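Local coordinates for hypothetical 30.2 KD protein c25g10.02 IN chromosome I (Schizosaccharomyces pombe, PDB 1KCF) that resolves Holliday junctions in mitochondria as a homodimeric endonuclease, cutting fixed four-way DNA junctions at the point of strand exchange after CT and TT sequences, at residues Phe8-Leu18 against Trp241-Cys252. Numbering follows the deposited sequence.
Sequences FLQHICKLTGL and WQAQLKHYRNFC
Gly17 CA sits over the centre of the Trp241 indole face, 3.4 Å from the centroid of the six-membered ring in a CH-pi contact, while the Thr16 carbonyl carbon rests on the same face. A CB at Gly17 would run into the indole, and the residue's positive phi (64°) also suits glycine. Replacing Trp241 by an alanine would probably leave the Thr16-Gly17 turn without its floor and open a gap at the end of helix 6-15. Beside the indole, a water bridges Thr16 O and Gln242 NE2. Thr16 OG1 turns back to bond Ile12 O at 2.8 Å; with chi1 at 55°, this leaves CG2 beside the backbone N, packed 3.6 Å from Leu245 CD2. Gln244 NE2 presses on the Leu15 side chain, 3.3 Å from CB. One turn back along helix 6-15, Ile12 CG2 sits over the face of the Tyr248 ring, toward its rim, and Ile12 CD1 reaches CD2 of that ring at 3.8 Å. Packing thins toward solvent at the far end, where exposed Phe8 and Phe251 meet only edge to edge through their CE2 atoms (3.9 Å). The axes of segments 8-15 and 241-252 approach to 10.0 Å and run at 140°, roughly antiparallel. Helix 26-33 packs on Ile12 and Cys252 through Ile31, completing a small helical SAP domain docked on the end of helix 224-253, whereas Trp241, edge-to-face with Tyr174, ties it to helix 168-179 of the RNase H-like catalytic domain.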
loop_
_atom_site.group_PDB
_atom_site.type_symbol
_atom_site.label_atom_id
_atom_site.label_comp_id
_atom_site.label_asym_id
_atom_site.label_seq_id
_atom_site.Cartn_x
_atom_site.Cartn_y
_atom_site.Cartn_z
ATOM N N PHE A 8 -30.254 0.773 -23.304
ATOM C CA PHE A 8 -29.734 2.082 -23.683
ATOM C C PHE A 8 -28.985 2.721 -22.521
ATOM O O PHE A 8 -27.960 3.373 -22.714
ATOM C CB PHE A 8 -30.874 3.001 -24.138
ATOM C CG PHE A 8 -30.413 4.361 -24.586
ATOM C CD1 PHE A 8 -29.440 4.491 -25.572
ATOM C CD2 PHE A 8 -30.945 5.514 -24.017
ATOM C CE1 PHE A 8 -29.002 5.749 -25.984
ATOM C CE2 PHE A 8 -30.512 6.777 -24.423
ATOM C CZ PHE A 8 -29.539 6.892 -25.408
ATOM N N LEU A 9 -29.504 2.531 -21.312
ATOM C CA LEU A 9 -28.867 3.079 -20.123
ATOM C C LEU A 9 -27.524 2.402 -19.892
ATOM O O LEU A 9 -26.559 3.040 -19.474
ATOM C CB LEU A 9 -29.761 2.880 -18.898
ATOM C CG LEU A 9 -31.048 3.703 -18.871
ATOM C CD1 LEU A 9 -31.859 3.339 -17.640
ATOM C CD2 LEU A 9 -30.704 5.188 -18.872
ATOM N N GLN A 10 -27.469 1.103 -20.164
ATOM C CA GLN A 10 -26.241 0.339 -20.001
ATOM C C GLN A 10 -25.210 0.854 -21.002
ATOM O O GLN A 10 -24.011 0.892 -20.716
ATOM C CB GLN A 10 -26.503 -1.150 -20.252
ATOM C CG GLN A 10 -27.673 -1.720 -19.464
ATOM C CD GLN A 10 -27.899 -3.199 -19.726
ATOM O OE1 GLN A 10 -27.887 -3.648 -20.874
ATOM N NE2 GLN A 10 -28.121 -3.962 -18.661
ATOM N N HIS A 11 -25.687 1.248 -22.179
ATOM C CA HIS A 11 -24.808 1.763 -23.221
ATOM C C HIS A 11 -24.192 3.076 -22.753
ATOM O O HIS A 11 -22.993 3.303 -22.914
ATOM C CB HIS A 11 -25.594 1.985 -24.515
ATOM C CG HIS A 11 -24.766 2.532 -25.635
ATOM N ND1 HIS A 11 -23.708 1.841 -26.186
ATOM C CD2 HIS A 11 -24.826 3.715 -26.295
ATOM C CE1 HIS A 11 -23.152 2.572 -27.135
ATOM N NE2 HIS A 11 -23.811 3.714 -27.222
ATOM N N ILE A 12 -25.024 3.933 -22.170
ATOM C CA ILE A 12 -24.574 5.219 -21.656
ATOM C C ILE A 12 -23.517 5.005 -20.568
ATOM O O ILE A 12 -22.521 5.732 -20.500
ATOM C CB ILE A 12 -25.760 6.029 -21.070
ATOM C CG1 ILE A 12 -26.720 6.424 -22.199
ATOM C CG2 ILE A 12 -25.254 7.266 -20.338
ATOM C CD1 ILE A 12 -27.903 7.252 -21.746
ATOM N N CYS A 13 -23.736 4.005 -19.719
ATOM C CA CYS A 13 -22.791 3.704 -18.650
ATOM C C CYS A 13 -21.437 3.322 -19.227
ATOM O O CYS A 13 -20.396 3.722 -18.706
ATOM C CB CYS A 13 -23.326 2.578 -17.762
ATOM S SG CYS A 13 -24.637 3.118 -16.630
ATOM N N LYS A 14 -21.453 2.557 -20.312
ATOM C CA LYS A 14 -20.218 2.140 -20.958
ATOM C C LYS A 14 -19.520 3.328 -21.614
ATOM O O LYS A 14 -18.294 3.373 -21.680
ATOM C CB LYS A 14 -20.500 1.068 -22.012
ATOM C CG LYS A 14 -19.285 0.702 -22.849
ATOM C CD LYS A 14 -19.596 -0.390 -23.867
ATOM C CE LYS A 14 -19.918 -1.710 -23.187
ATOM N NZ LYS A 14 -20.189 -2.786 -24.174
ATOM N N LEU A 15 -20.306 4.287 -22.095
ATOM C CA LEU A 15 -19.751 5.465 -22.748
ATOM C C LEU A 15 -19.225 6.480 -21.744
ATOM O O LEU A 15 -18.529 7.420 -22.118
ATOM C CB LEU A 15 -20.807 6.140 -23.629
ATOM C CG LEU A 15 -21.360 5.417 -24.860
ATOM C CD1 LEU A 15 -22.377 6.322 -25.534
ATOM C CD2 LEU A 15 -20.242 5.068 -25.832
ATOM N N THR A 16 -19.559 6.293 -20.470
ATOM C CA THR A 16 -19.118 7.208 -19.426
ATOM C C THR A 16 -18.251 6.521 -18.376
ATOM O O THR A 16 -17.969 7.091 -17.323
ATOM C CB THR A 16 -20.322 7.859 -18.723
ATOM O OG1 THR A 16 -21.200 6.839 -18.241
ATOM C CG2 THR A 16 -21.083 8.764 -19.690
ATOM N N GLY A 17 -17.835 5.293 -18.667
ATOM C CA GLY A 17 -16.993 4.554 -17.744
ATOM C C GLY A 17 -17.654 4.231 -16.418
ATOM O O GLY A 17 -16.978 4.102 -15.398
ATOM N N LEU A 18 -18.975 4.098 -16.425
ATOM C CA LEU A 18 -19.708 3.788 -15.204
ATOM C C LEU A 18 -20.114 2.323 -15.187
ATOM O O LEU A 18 -20.055 1.642 -16.213
ATOM C CB LEU A 18 -20.960 4.664 -15.098
ATOM C CG LEU A 18 -20.767 6.175 -14.970
ATOM C CD1 LEU A 18 -22.129 6.865 -15.014
ATOM C CD2 LEU A 18 -20.037 6.500 -13.664
ATOM N N TRP A 241 -15.202 10.389 -21.077
ATOM C CA TRP A 241 -16.338 9.996 -20.248
ATOM C C TRP A 241 -16.914 11.234 -19.593
ATOM O O TRP A 241 -18.127 11.432 -19.576
ATOM C CB TRP A 241 -15.930 9.019 -19.141
ATOM C CG TRP A 241 -15.415 7.705 -19.617
ATOM C CD1 TRP A 241 -15.606 7.145 -20.845
ATOM C CD2 TRP A 241 -14.624 6.775 -18.867
ATOM N NE1 TRP A 241 -14.982 5.924 -20.909
ATOM C CE2 TRP A 241 -14.369 5.671 -19.710
ATOM C CE3 TRP A 241 -14.106 6.764 -17.565
ATOM C CZ2 TRP A 241 -13.615 4.565 -19.293
ATOM C CZ3 TRP A 241 -13.354 5.662 -17.150
ATOM C CH2 TRP A 241 -13.118 4.581 -18.014
ATOM N N GLN A 242 -16.033 12.067 -19.049
ATOM C CA GLN A 242 -16.459 13.283 -18.372
ATOM C C GLN A 242 -17.180 14.213 -19.342
ATOM O O GLN A 242 -18.122 14.909 -18.961
ATOM C CB GLN A 242 -15.255 14.005 -17.755
ATOM C CG GLN A 242 -14.354 13.121 -16.898
ATOM C CD GLN A 242 -15.134 12.169 -16.011
ATOM O OE1 GLN A 242 -16.005 12.588 -15.245
ATOM N NE2 GLN A 242 -14.824 10.878 -16.111
ATOM N N ALA A 243 -16.730 14.225 -20.592
ATOM C CA ALA A 243 -17.345 15.064 -21.610
ATOM C C ALA A 243 -18.752 14.546 -21.884
ATOM O O ALA A 243 -19.715 15.313 -21.898
ATOM C CB ALA A 243 -16.515 15.036 -22.890
ATOM N N GLN A 244 -18.863 13.240 -22.098
ATOM C CA GLN A 244 -20.153 12.624 -22.362
ATOM C C GLN A 244 -21.099 12.805 -21.187
ATOM O O GLN A 244 -22.309 12.900 -21.370
ATOM C CB GLN A 244 -19.985 11.136 -22.655
ATOM C CG GLN A 244 -19.303 10.837 -23.976
ATOM C CD GLN A 244 -20.173 10.005 -24.900
ATOM O OE1 GLN A 244 -21.241 10.446 -25.333
ATOM N NE2 GLN A 244 -19.721 8.793 -25.207
ATOM N N LEU A 245 -20.551 12.849 -19.978
ATOM C CA LEU A 245 -21.378 13.024 -18.791
ATOM C C LEU A 245 -21.969 14.429 -18.723
ATOM O O LEU A 245 -23.065 14.623 -18.194
ATOM C CB LEU A 245 -20.570 12.737 -17.521
ATOM C CG LEU A 245 -20.443 11.261 -17.125
ATOM C CD1 LEU A 245 -19.508 11.129 -15.936
ATOM C CD2 LEU A 245 -21.820 10.696 -16.787
ATOM N N LYS A 246 -21.244 15.405 -19.258
ATOM C CA LYS A 246 -21.729 16.780 -19.256
ATOM C C LYS A 246 -22.976 16.853 -20.126
ATOM O O LYS A 246 -23.773 17.775 -20.004
ATOM C CB LYS A 246 -20.656 17.721 -19.788
ATOM N N HIS A 247 -23.139 15.865 -21.001
ATOM C CA HIS A 247 -24.293 15.800 -21.887
ATOM C C HIS A 247 -25.383 14.905 -21.308
ATOM O O HIS A 247 -26.552 15.288 -21.259
ATOM C CB HIS A 247 -23.888 15.240 -23.254
ATOM C CG HIS A 247 -22.974 16.133 -24.036
ATOM N ND1 HIS A 247 -21.806 16.646 -23.511
ATOM C CD2 HIS A 247 -23.034 16.572 -25.315
ATOM C CE1 HIS A 247 -21.188 17.361 -24.433
ATOM N NE2 HIS A 247 -21.913 17.332 -25.539
ATOM N N TYR A 248 -24.990 13.717 -20.857
ATOM C CA TYR A 248 -25.937 12.739 -20.327
ATOM C C TYR A 248 -26.551 12.966 -18.950
ATOM O O TYR A 248 -27.613 12.417 -18.664
ATOM C CB TYR A 248 -25.317 11.343 -20.380
ATOM C CG TYR A 248 -25.150 10.814 -21.784
ATOM C CD1 TYR A 248 -23.886 10.534 -22.297
ATOM C CD2 TYR A 248 -26.259 10.583 -22.599
ATOM C CE1 TYR A 248 -23.730 10.035 -23.586
ATOM C CE2 TYR A 248 -26.111 10.086 -23.888
ATOM C CZ TYR A 248 -24.845 9.812 -24.374
ATOM O OH TYR A 248 -24.688 9.296 -25.643
ATOM N N ARG A 249 -25.907 13.752 -18.095
ATOM C CA ARG A 249 -26.471 13.999 -16.773
ATOM C C ARG A 249 -27.850 14.637 -16.895
ATOM O O ARG A 249 -28.845 14.083 -16.416
ATOM C CB ARG A 249 -25.567 14.910 -15.939
ATOM C CG ARG A 249 -24.318 14.240 -15.394
ATOM C CD ARG A 249 -23.676 15.104 -14.322
ATOM N NE ARG A 249 -22.367 14.608 -13.906
ATOM C CZ ARG A 249 -21.242 14.787 -14.592
ATOM N NH1 ARG A 249 -21.258 15.457 -15.736
ATOM N NH2 ARG A 249 -20.097 14.300 -14.129
ATOM N N ASN A 250 -27.907 15.802 -17.536
ATOM C CA ASN A 250 -29.175 16.497 -17.709
ATOM C C ASN A 250 -30.152 15.686 -18.533
ATOM O O ASN A 250 -31.351 15.697 -18.273
ATOM C CB ASN A 250 -28.961 17.865 -18.357
ATOM C CG ASN A 250 -28.305 18.846 -17.415
ATOM O OD1 ASN A 250 -28.483 18.763 -16.199
ATOM N ND2 ASN A 250 -27.555 19.790 -17.967
ATOM N N PHE A 251 -29.641 14.968 -19.524
ATOM C CA PHE A 251 -30.495 14.152 -20.373
ATOM C C PHE A 251 -31.226 13.069 -19.568
ATOM O O PHE A 251 -32.428 12.852 -19.750
ATOM C CB PHE A 251 -29.663 13.501 -21.480
ATOM C CG PHE A 251 -30.459 12.620 -22.391
ATOM C CD1 PHE A 251 -31.385 13.164 -23.271
ATOM C CD2 PHE A 251 -30.319 11.241 -22.335
ATOM C CE1 PHE A 251 -32.158 12.349 -24.082
ATOM C CE2 PHE A 251 -31.087 10.417 -23.140
ATOM C CZ PHE A 251 -32.011 10.973 -24.016
ATOM N N CYS A 252 -30.500 12.395 -18.680
ATOM C CA CYS A 252 -31.082 11.330 -17.866
ATOM C C CYS A 252 -32.058 11.817 -16.800
ATOM O O CYS A 252 -32.918 11.059 -16.359
ATOM C CB CYS A 252 -29.978 10.502 -17.207
ATOM S SG CYS A 252 -29.081 9.446 -18.356
HETATM O O HOH W 1 -16.432 8.641 -14.973
#